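Local coordinates for protein peptide chain release factor subunit 1 (Aeropyrum pernix, PDB 3AGK) that probably directs the termination of protein synthesis on the archaeal ribosome in response to the stop codons UAA, UAG and UGA, at residues T50-I62 with V71-Q83. Numbering follows the deposited sequence.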
# COMPACT_ATOMS: atom_id res chain seq x y z
N THR A 50 -6.37 31.40 -14.42
CA THR A 50 -5.67 32.53 -13.81
C THR A 50 -4.51 32.07 -12.92
O THR A 50 -3.40 32.61 -13.01
CB THR A 50 -6.64 33.40 -12.98
OG1 THR A 50 -7.61 33.99 -13.85
CG2 THR A 50 -5.89 34.52 -12.23
N LEU A 51 -4.75 31.05 -12.10
CA LEU A 51 -3.69 30.49 -11.27
C LEU A 51 -2.51 29.94 -12.09
O LEU A 51 -1.36 30.21 -11.80
CB LEU A 51 -4.26 29.42 -10.33
CG LEU A 51 -3.28 28.78 -9.34
CD1 LEU A 51 -4.00 28.25 -8.10
CD2 LEU A 51 -2.48 27.66 -10.01
N LEU A 52 -2.79 29.15 -13.13
CA LEU A 52 -1.72 28.63 -13.98
C LEU A 52 -0.98 29.77 -14.67
O LEU A 52 0.23 29.71 -14.84
CB LEU A 52 -2.28 27.67 -15.03
CG LEU A 52 -2.84 26.34 -14.52
CD1 LEU A 52 -3.34 25.50 -15.66
CD2 LEU A 52 -1.78 25.59 -13.70
N ARG A 53 -1.72 30.80 -15.08
CA ARG A 53 -1.12 31.94 -15.76
C ARG A 53 -0.16 32.69 -14.82
O ARG A 53 0.90 33.14 -15.25
CB ARG A 53 -2.21 32.89 -16.28
CG ARG A 53 -2.66 32.57 -17.70
CD ARG A 53 -3.90 33.34 -18.11
NE ARG A 53 -4.33 32.88 -19.43
CZ ARG A 53 -5.49 33.18 -20.00
NH1 ARG A 53 -6.37 33.94 -19.35
NH2 ARG A 53 -5.78 32.71 -21.21
N GLN A 54 -0.54 32.79 -13.54
CA GLN A 54 0.33 33.37 -12.51
C GLN A 54 1.58 32.54 -12.32
O GLN A 54 2.71 33.05 -12.35
CB GLN A 54 -0.39 33.43 -11.17
CG GLN A 54 -1.65 34.25 -11.15
CD GLN A 54 -2.15 34.47 -9.74
OE1 GLN A 54 -3.28 34.90 -9.53
NE2 GLN A 54 -1.30 34.17 -8.76
N GLU A 55 1.37 31.24 -12.12
CA GLU A 55 2.47 30.29 -12.01
C GLU A 55 3.40 30.42 -13.21
O GLU A 55 4.62 30.30 -13.07
CB GLU A 55 1.94 28.86 -11.86
CG GLU A 55 1.43 28.54 -10.45
CD GLU A 55 2.43 28.99 -9.38
OE1 GLU A 55 3.61 28.58 -9.46
OE2 GLU A 55 2.04 29.74 -8.46
N TYR A 56 2.83 30.65 -14.39
CA TYR A 56 3.64 30.81 -15.59
C TYR A 56 4.57 32.04 -15.51
O TYR A 56 5.75 31.95 -15.83
CB TYR A 56 2.76 30.85 -16.85
CG TYR A 56 3.55 30.71 -18.12
CD1 TYR A 56 3.76 29.46 -18.70
CD2 TYR A 56 4.14 31.81 -18.73
CE1 TYR A 56 4.51 29.32 -19.85
CE2 TYR A 56 4.88 31.69 -19.88
CZ TYR A 56 5.07 30.44 -20.43
OH TYR A 56 5.81 30.32 -21.58
N SER A 57 4.04 33.17 -15.06
CA SER A 57 4.86 34.36 -14.89
C SER A 57 5.94 34.15 -13.82
O SER A 57 7.09 34.55 -13.99
CB SER A 57 3.98 35.56 -14.53
OG SER A 57 3.24 36.00 -15.65
N ILE A 58 5.57 33.48 -12.74
CA ILE A 58 6.49 33.18 -11.66
C ILE A 58 7.72 32.39 -12.12
O ILE A 58 8.79 32.51 -11.52
CB ILE A 58 5.77 32.42 -10.52
CG1 ILE A 58 4.76 33.33 -9.83
CG2 ILE A 58 6.76 31.86 -9.52
CD1 ILE A 58 4.00 32.65 -8.70
N THR A 59 7.59 31.60 -13.18
CA THR A 59 8.69 30.72 -13.61
C THR A 59 9.98 31.45 -13.97
O THR A 59 11.04 30.83 -14.03
CB THR A 59 8.32 29.82 -14.81
OG1 THR A 59 8.11 30.64 -15.97
CG2 THR A 59 7.08 28.99 -14.51
N ASP A 60 9.89 32.74 -14.26
CA ASP A 60 11.09 33.53 -14.54
C ASP A 60 12.01 33.56 -13.33
O ASP A 60 13.20 33.81 -13.45
CB ASP A 60 10.73 34.95 -14.98
CG ASP A 60 10.21 35.00 -16.41
OD1 ASP A 60 9.80 33.94 -16.93
OD2 ASP A 60 10.20 36.10 -17.00
N ASN A 61 11.43 33.29 -12.16
CA ASN A 61 12.18 33.21 -10.92
C ASN A 61 13.08 31.98 -10.86
O ASN A 61 13.88 31.82 -9.94
CB ASN A 61 11.22 33.21 -9.72
CG ASN A 61 10.32 34.45 -9.67
OD1 ASN A 61 9.41 34.54 -8.84
ND2 ASN A 61 10.57 35.40 -10.56
N ILE A 62 12.94 31.09 -11.85
CA ILE A 62 13.75 29.88 -11.88
C ILE A 62 15.07 30.13 -12.60
O ILE A 62 15.18 29.94 -13.81
CB ILE A 62 13.02 28.70 -12.54
CG1 ILE A 62 11.82 28.29 -11.69
CG2 ILE A 62 13.96 27.53 -12.72
CD1 ILE A 62 10.87 27.34 -12.40
N VAL A 71 9.13 23.73 -16.89
CA VAL A 71 7.91 24.06 -16.19
C VAL A 71 6.97 24.83 -17.10
O VAL A 71 5.78 24.54 -17.16
CB VAL A 71 8.21 24.83 -14.88
CG1 VAL A 71 6.93 25.32 -14.21
CG2 VAL A 71 9.01 23.94 -13.93
N LYS A 72 7.50 25.80 -17.83
CA LYS A 72 6.68 26.57 -18.76
C LYS A 72 5.97 25.63 -19.74
O LYS A 72 4.77 25.77 -19.97
CB LYS A 72 7.53 27.59 -19.53
CG LYS A 72 7.99 28.77 -18.70
CD LYS A 72 8.86 29.72 -19.53
CE LYS A 72 9.31 30.92 -18.70
NZ LYS A 72 10.16 31.86 -19.47
N ARG A 73 6.72 24.68 -20.29
CA ARG A 73 6.16 23.75 -21.25
C ARG A 73 5.00 22.92 -20.67
O ARG A 73 3.98 22.73 -21.33
CB ARG A 73 7.23 22.81 -21.77
CG ARG A 73 6.69 21.83 -22.80
CD ARG A 73 7.59 20.63 -22.92
NE ARG A 73 7.42 19.93 -24.18
CZ ARG A 73 8.12 18.85 -24.52
NH1 ARG A 73 9.02 18.34 -23.67
NH2 ARG A 73 7.92 18.27 -25.70
N ALA A 74 5.17 22.42 -19.46
CA ALA A 74 4.13 21.63 -18.80
C ALA A 74 2.92 22.49 -18.46
O ALA A 74 1.79 22.08 -18.66
CB ALA A 74 4.68 20.97 -17.54
N LEU A 75 3.18 23.69 -17.95
CA LEU A 75 2.12 24.66 -17.68
C LEU A 75 1.30 24.97 -18.94
O LEU A 75 0.06 25.02 -18.89
CB LEU A 75 2.73 25.96 -17.14
CG LEU A 75 2.52 26.42 -15.70
CD1 LEU A 75 1.90 25.38 -14.82
CD2 LEU A 75 3.83 26.92 -15.11
N SER A 76 1.98 25.19 -20.06
CA SER A 76 1.28 25.51 -21.31
C SER A 76 0.43 24.33 -21.75
O SER A 76 -0.68 24.52 -22.26
CB SER A 76 2.27 25.85 -22.41
OG SER A 76 3.11 26.89 -21.97
N ALA A 77 0.96 23.13 -21.56
CA ALA A 77 0.24 21.93 -21.95
C ALA A 77 -1.04 21.81 -21.15
O ALA A 77 -2.10 21.54 -21.70
CB ALA A 77 1.11 20.70 -21.77
N ALA A 78 -0.95 22.05 -19.84
CA ALA A 78 -2.13 21.98 -18.99
C ALA A 78 -3.17 23.05 -19.37
O ALA A 78 -4.38 22.76 -19.44
CB ALA A 78 -1.73 22.08 -17.52
N MET A 79 -2.70 24.27 -19.64
CA MET A 79 -3.60 25.33 -20.11
C MET A 79 -4.30 24.96 -21.41
O MET A 79 -5.49 25.21 -21.56
CB MET A 79 -2.89 26.67 -20.30
CG MET A 79 -2.43 27.31 -18.98
SD MET A 79 -1.61 28.92 -19.18
CE MET A 79 -0.03 28.57 -18.43
N ASP A 80 -3.54 24.39 -22.35
CA ASP A 80 -4.09 23.88 -23.61
C ASP A 80 -5.23 22.93 -23.33
O ASP A 80 -6.31 23.02 -23.92
CB ASP A 80 -3.03 23.12 -24.39
CG ASP A 80 -2.11 24.03 -25.16
OD1 ASP A 80 -2.53 25.17 -25.46
OD2 ASP A 80 -0.97 23.59 -25.48
N ARG A 81 -4.96 21.98 -22.44
CA ARG A 81 -5.91 20.95 -22.08
C ARG A 81 -7.19 21.57 -21.52
O ARG A 81 -8.30 21.15 -21.87
CB ARG A 81 -5.25 20.02 -21.05
CG ARG A 81 -5.21 18.54 -21.40
CD ARG A 81 -4.86 18.27 -22.86
NE ARG A 81 -3.61 18.91 -23.26
CZ ARG A 81 -2.50 18.26 -23.59
NH1 ARG A 81 -2.47 16.93 -23.57
NH2 ARG A 81 -1.43 18.93 -23.95
N LEU A 82 -7.05 22.58 -20.66
CA LEU A 82 -8.21 23.15 -19.98
C LEU A 82 -9.05 24.00 -20.93
O LEU A 82 -10.26 24.11 -20.77
CB LEU A 82 -7.79 24.00 -18.77
CG LEU A 82 -7.14 23.30 -17.58
CD1 LEU A 82 -6.89 24.30 -16.46
CD2 LEU A 82 -8.00 22.17 -17.09
N GLN A 83 -8.40 24.62 -21.90
CA GLN A 83 -9.15 25.44 -22.83
C GLN A 83 -9.91 24.56 -23.83
O GLN A 83 -10.62 25.07 -24.69
CB GLN A 83 -8.24 26.49 -23.49
CG GLN A 83 -7.79 27.53 -22.46
CD GLN A 83 -7.05 28.73 -23.04
OE1 GLN A 83 -5.86 28.65 -23.35
NE2 GLN A 83 -7.76 29.85 -23.16
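L52 enters a hole between L75, A78, M79 and L82 as a knob, its CD1 lying 3.8 Å from CD1 of L82 while CD2 meets L75. A branched aliphatic chain suits this buried place, and CB of the small A78 touches CD1. One turn on, Y56 is the second knob, among K72, L75, S76 and M79. With CG anti to the backbone N (chi1 -167°), its ring lies across the other helix: CB of L75 is at the ring edge, CE1 packs 3.5 Å from CB of K72, and the unbranched M79, bent at its last torsion, lays methyl CE near the ring and 3.8 Å from L52 O. T59 offers a methyl to the apolar side and a hydroxyl to the backbone: CG2 touches CG1 of V71 at 3.7 Å, whereas OG1 donates to Y56 O (2.7 Å), which T59 N also reaches. The extended K72 passes this hydroxyl to a salt bridge with exposed, poorly ordered D60, NZ to OD1 a weak hydrogen bond at 3.3 Å. I62 CD1 meets V71 CG2. Segments 50-58 and 71-82 run antiparallel (164°, axes 9.7 Å apart), a hairpin in eRF1 domain 1; helix 65-82 rests through A74, A78 and L82 on strand 93-98, and through A77 on strand 107-111.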